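Pumilio homology domain family member 4 (Saccharomyces cerevisiae, PDB 3BWT) binds mRNA through the Pumilio repeats of its single-stranded RNA-binding domain and may affect diploid formation in yeast. Local coordinates at residues I212-K215 and E216-N220; Y222-T225 and H226-V229. All coordinates share one frame; numbering follows the deposited sequence.

Contact 1. Residues I212-K215 and E216-N220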
loop_
_atom_site.group_PDB
_atom_site.type_symbol
_atom_site.label_atom_id
_atom_site.label_comp_id
_atom_site.label_asym_id
_atom_site.label_seq_id
_atom_site.Cartn_x
_atom_site.Cartn_y
_atom_site.Cartn_z
ATOM N N ILE A 212 4.940 -6.094 -8.105
ATOM C CA ILE A 212 4.517 -6.607 -9.394
ATOM C C ILE A 212 4.797 -8.091 -9.434
ATOM O O ILE A 212 3.963 -8.876 -9.864
ATOM C CB ILE A 212 5.288 -5.937 -10.538
ATOM C CG1 ILE A 212 4.919 -4.456 -10.615
ATOM C CG2 ILE A 212 5.040 -6.676 -11.873
ATOM C CD1 ILE A 212 5.758 -3.671 -11.591
ATOM N N ILE A 213 5.984 -8.467 -8.977
ATOM C CA ILE A 213 6.401 -9.860 -8.981
ATOM C C ILE A 213 5.601 -10.662 -7.967
ATOM O O ILE A 213 5.108 -11.740 -8.265
ATOM C CB ILE A 213 7.889 -9.968 -8.690
ATOM C CG1 ILE A 213 8.660 -9.171 -9.740
ATOM C CG2 ILE A 213 8.332 -11.422 -8.677
ATOM C CD1 ILE A 213 10.155 -9.312 -9.646
ATOM N N THR A 214 5.468 -10.117 -6.767
ATOM C CA THR A 214 4.620 -10.703 -5.738
ATOM C C THR A 214 3.247 -11.089 -6.274
ATOM O O THR A 214 2.751 -12.192 -6.030
ATOM C CB THR A 214 4.434 -9.707 -4.578
ATOM O OG1 THR A 214 5.655 -9.625 -3.840
ATOM C CG2 THR A 214 3.296 -10.137 -3.650
ATOM N N LYS A 215 2.645 -10.163 -7.008
ATOM C CA LYS A 215 1.290 -10.321 -7.511
ATOM C C LYS A 215 1.224 -11.390 -8.587
ATOM O O LYS A 215 0.377 -12.290 -8.543
ATOM C CB LYS A 215 0.774 -8.980 -8.042
ATOM C CG LYS A 215 0.039 -8.164 -6.991
ATOM C CD LYS A 215 -1.443 -8.569 -6.961
ATOM C CE LYS A 215 -2.037 -8.476 -5.568
ATOM N NZ LYS A 215 -3.349 -9.173 -5.458
ATOM N N GLU A 216 2.127 -11.292 -9.552
ATOM C CA GLU A 216 2.214 -12.295 -10.596
ATOM C C GLU A 216 2.480 -13.685 -10.031
ATOM O O GLU A 216 1.940 -14.672 -10.531
ATOM C CB GLU A 216 3.276 -11.911 -11.614
ATOM C CG GLU A 216 2.885 -10.701 -12.391
ATOM C CD GLU A 216 3.639 -10.582 -13.674
ATOM O OE1 GLU A 216 4.758 -11.118 -13.745
ATOM O OE2 GLU A 216 3.114 -9.942 -14.609
ATOM N N ALA A 217 3.295 -13.761 -8.985
ATOM C CA ALA A 217 3.592 -15.046 -8.361
ATOM C C ALA A 217 2.355 -15.618 -7.688
ATOM O O ALA A 217 2.160 -16.832 -7.672
ATOM C CB ALA A 217 4.720 -14.921 -7.369
ATOM N N GLU A 218 1.525 -14.739 -7.134
ATOM C CA GLU A 218 0.268 -15.153 -6.522
ATOM C C GLU A 218 -0.543 -15.967 -7.519
ATOM O O GLU A 218 -1.071 -17.029 -7.185
ATOM C CB GLU A 218 -0.565 -13.937 -6.100
ATOM C CG GLU A 218 -0.168 -13.282 -4.789
ATOM C CD GLU A 218 -1.048 -12.081 -4.449
ATOM O OE1 GLU A 218 -2.204 -12.022 -4.934
ATOM O OE2 GLU A 218 -0.584 -11.196 -3.696
ATOM N N LYS A 219 -0.628 -15.456 -8.745
ATOM C CA LYS A 219 -1.504 -16.019 -9.765
ATOM C C LYS A 219 -0.856 -17.156 -10.548
ATOM O O LYS A 219 -1.535 -17.897 -11.252
ATOM C CB LYS A 219 -1.940 -14.922 -10.735
ATOM C CG LYS A 219 -2.682 -13.769 -10.079
ATOM C CD LYS A 219 -2.814 -12.589 -11.032
ATOM C CE LYS A 219 -3.411 -11.365 -10.350
ATOM N NZ LYS A 219 -3.506 -10.209 -11.290
ATOM N N ASN A 220 0.459 -17.291 -10.430
ATOM C CA ASN A 220 1.196 -18.290 -11.203
ATOM C C ASN A 220 1.145 -17.996 -12.696
ATOM O O ASN A 220 1.281 -18.893 -13.523
ATOM C CB ASN A 220 0.678 -19.700 -10.907
ATOM C CG ASN A 220 0.777 -20.057 -9.435
ATOM O OD1 ASN A 220 -0.233 -20.262 -8.765
ATOM N ND2 ASN A 220 2.001 -20.118 -8.920
#
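Lys215 and Glu218 pair one helical turn apart on the partly exposed face of the last turns of helix 205-219, in the sixth Pumilio repeat of the PUM-HD. The buried and the solvent sides of this helix end differ sharply. On the buried side, Ile212 and Ile213 turn their branches away from the following turn and pack on helix 224-232, Ile212 against Tyr224 and Ile228, Ile213 against Thr225 and Ile228. The backbone beneath them is regular: Glu216 N reaches Ile212 O at 3.1 Å in a nearly straight bond (172°), and Ala217 N reaches Ile213 O at 2.8 Å. Glu216 lays its CG 3.3 Å from Ile212 O, then runs extended to a carboxylate bonded to Thr225 OG1 and to the backbone N of Asp223 and Tyr224.

Toward the C-terminal end the bonding slackens. Glu218 N still holds Thr214 O at 3.0 Å, but the bond from Lys219 N to Lys215 O is weak, and Asn220, with positive phi, has left the helix. Here the side chains are more exposed: Lys215 bends at chi2 (-87°) and again at chi3, which brings its ammonium to the carboxylate of Glu218, whose chain runs extended beyond CG. Asp178 offers that ammonium a long, weak second partner, while the like-charged NZ of Lys219 stays 5.9 Å from Lys215 NZ. A methionine in place of Lys215 would probably leave the Glu218 carboxylate without its positive mate and freer to swing into solvent. Beside this pair, the methyl CG2 of Thr214 approaches Glu218 OE2, whereas Thr214 OG1 bonds to Lys251. In the salt bridge itself, Lys215 NZ meets Glu218 OE1 at 3.1 Å on the syn side, 27° out of the carboxylate plane.

Contact 2. Residues Y222-T225 and H226-V229; sequences YDYT and HKIV
Asp223 O receives two backbone N-H groups at the start of helix 224-232, both weakly: His226 N at 3.3 Å and Lys227 N at 3.4 Å. The shared acceptor marks the first turn of the helix, and the next bonds are firmer. Ile228 N meets Tyr224 O at 2.8 Å, and Val229 N closes on Thr225 O at 3.0 Å in an almost straight bond (176°).

Asp223 occupies the N-cap position, yet its side chain makes no capping bond. A chi1 of 174° swings the carboxylate away from the backbone N and across the fully extended chain of Lys227, where Asp223 OD1 lies nearer Lys227 CE (3.6 Å) than Lys227 NZ (3.9 Å, a long salt bridge). Asp223 CG also sits over one face of the Tyr224 ring, offset toward the rim, while Lys227 CD approaches that ring obliquely.

His226 folds back over the residue that precedes the cap. Its CE1 comes 3.3 Å from Tyr222 CB, and Tyr222 O lies in the plane of the imidazole at its edge. Tyr222, Thr225, His226 and Val229 all meet helix 256-279, the first and third at Ile257, although His226 remains exposed.

Tyr224 and Ile228 face helices 182-193 and 205-219 instead. Ile228 brings CG1 close to Tyr224 O and packs on Ile213 and Leu193, and Tyr224 OH bonds to Asp190 of helix 182-193. The methyl groups Thr225 CG2 and Val229 CG2 stand 4.4 Å apart, and both side chains touch Val258. The first turn of helix 224-232 thus packs against helices 182-193, 205-219 and 256-279, as in the stacked, all-helical Pumilio repeat fold.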
loop_
_atom_site.group_PDB
_atom_site.type_symbol
_atom_site.label_atom_id
_atom_site.label_comp_id
_atom_site.label_asym_id
_atom_site.label_seq_id
_atom_site.Cartn_x
_atom_site.Cartn_y
_atom_site.Cartn_z
ATOM N N TYR A 222 3.010 -15.385 -15.338
ATOM C CA TYR A 222 4.149 -14.471 -15.370
ATOM C C TYR A 222 4.282 -13.673 -16.662
ATOM O O TYR A 222 4.386 -14.235 -17.750
ATOM C CB TYR A 222 5.437 -15.230 -15.064
ATOM C CG TYR A 222 5.386 -15.916 -13.725
ATOM C CD1 TYR A 222 4.790 -17.163 -13.581
ATOM C CD2 TYR A 222 5.908 -15.309 -12.597
ATOM C CE1 TYR A 222 4.733 -17.790 -12.345
ATOM C CE2 TYR A 222 5.852 -15.923 -11.363
ATOM C CZ TYR A 222 5.267 -17.161 -11.241
ATOM O OH TYR A 222 5.217 -17.765 -10.006
ATOM N N ASP A 223 4.283 -12.352 -16.522
ATOM C CA ASP A 223 4.418 -11.452 -17.657
ATOM C C ASP A 223 5.477 -10.395 -17.349
ATOM O O ASP A 223 6.572 -10.426 -17.915
ATOM C CB ASP A 223 3.067 -10.804 -18.001
ATOM C CG ASP A 223 3.176 -9.742 -19.090
ATOM O OD1 ASP A 223 4.308 -9.439 -19.524
ATOM O OD2 ASP A 223 2.128 -9.201 -19.512
ATOM N N TYR A 224 5.157 -9.462 -16.449
ATOM C CA TYR A 224 6.068 -8.361 -16.147
ATOM C C TYR A 224 7.264 -8.837 -15.331
ATOM O O TYR A 224 8.343 -8.246 -15.390
ATOM C CB TYR A 224 5.335 -7.203 -15.463
ATOM C CG TYR A 224 4.337 -6.522 -16.377
ATOM C CD1 TYR A 224 4.753 -5.589 -17.321
ATOM C CD2 TYR A 224 2.978 -6.839 -16.316
ATOM C CE1 TYR A 224 3.842 -4.981 -18.173
ATOM C CE2 TYR A 224 2.063 -6.237 -17.154
ATOM C CZ TYR A 224 2.498 -5.310 -18.083
ATOM O OH TYR A 224 1.585 -4.714 -18.924
ATOM N N THR A 225 7.079 -9.920 -14.586
ATOM C CA THR A 225 8.184 -10.517 -13.870
ATOM C C THR A 225 9.320 -10.778 -14.853
ATOM O O THR A 225 10.459 -10.385 -14.628
ATOM C CB THR A 225 7.756 -11.831 -13.196
ATOM O OG1 THR A 225 6.804 -11.548 -12.160
ATOM C CG2 THR A 225 8.951 -12.540 -12.592
ATOM N N HIS A 226 9.003 -11.437 -15.960
ATOM C CA HIS A 226 10.022 -11.776 -16.943
ATOM C C HIS A 226 10.635 -10.528 -17.562
ATOM O O HIS A 226 11.842 -10.470 -17.793
ATOM C CB HIS A 226 9.461 -12.701 -18.028
ATOM C CG HIS A 226 9.167 -14.088 -17.547
ATOM N ND1 HIS A 226 7.904 -14.641 -17.591
ATOM C CD2 HIS A 226 9.974 -15.034 -17.006
ATOM C CE1 HIS A 226 7.947 -15.869 -17.102
ATOM N NE2 HIS A 226 9.190 -16.131 -16.737
ATOM N N LYS A 227 9.810 -9.523 -17.826
ATOM C CA LYS A 227 10.319 -8.297 -18.436
ATOM C C LYS A 227 11.243 -7.510 -17.485
ATOM O O LYS A 227 12.238 -6.919 -17.916
ATOM C CB LYS A 227 9.165 -7.437 -18.947
ATOM C CG LYS A 227 8.414 -8.066 -20.120
ATOM C CD LYS A 227 7.280 -7.161 -20.604
ATOM C CE LYS A 227 6.501 -7.773 -21.770
ATOM N NZ LYS A 227 5.391 -6.915 -22.243
ATOM N N ILE A 228 10.919 -7.528 -16.194
ATOM C CA ILE A 228 11.763 -6.914 -15.176
ATOM C C ILE A 228 13.095 -7.640 -15.086
ATOM O O ILE A 228 14.157 -7.022 -15.160
ATOM C CB ILE A 228 11.112 -6.966 -13.784
ATOM C CG1 ILE A 228 9.865 -6.087 -13.730
ATOM C CG2 ILE A 228 12.104 -6.537 -12.718
ATOM C CD1 ILE A 228 9.052 -6.312 -12.491
ATOM N N VAL A 229 13.035 -8.956 -14.909
ATOM C CA VAL A 229 14.248 -9.749 -14.811
ATOM C C VAL A 229 15.156 -9.473 -15.999
ATOM O O VAL A 229 16.357 -9.244 -15.835
ATOM C CB VAL A 229 13.945 -11.242 -14.721
ATOM C CG1 VAL A 229 15.234 -12.041 -14.739
ATOM C CG2 VAL A 229 13.168 -11.531 -13.449
#

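In the fold
Contacts 1 and 2 follow each other along the chain within the sixth Pumilio repeat, the first closing helix 205-219 and the second opening helix 224-232, with their centres about 10 Å apart. The short turn between these helices is bridged by Glu216: its OE1 lies 2.6 Å from Thr225 OG1 and its OE2 lies 2.8 Å from Tyr224 N, both probable hydrogen bonds, and OE1 also bonds to Asp223 N. Ala217 CA also packs 3.6 Å from Tyr222 OH. Contact 1 is thereby tied to contact 2 by a polar link alongside van der Waals packing, consistent with a defined packing of these two consecutive helices in the curved RNA-binding domain.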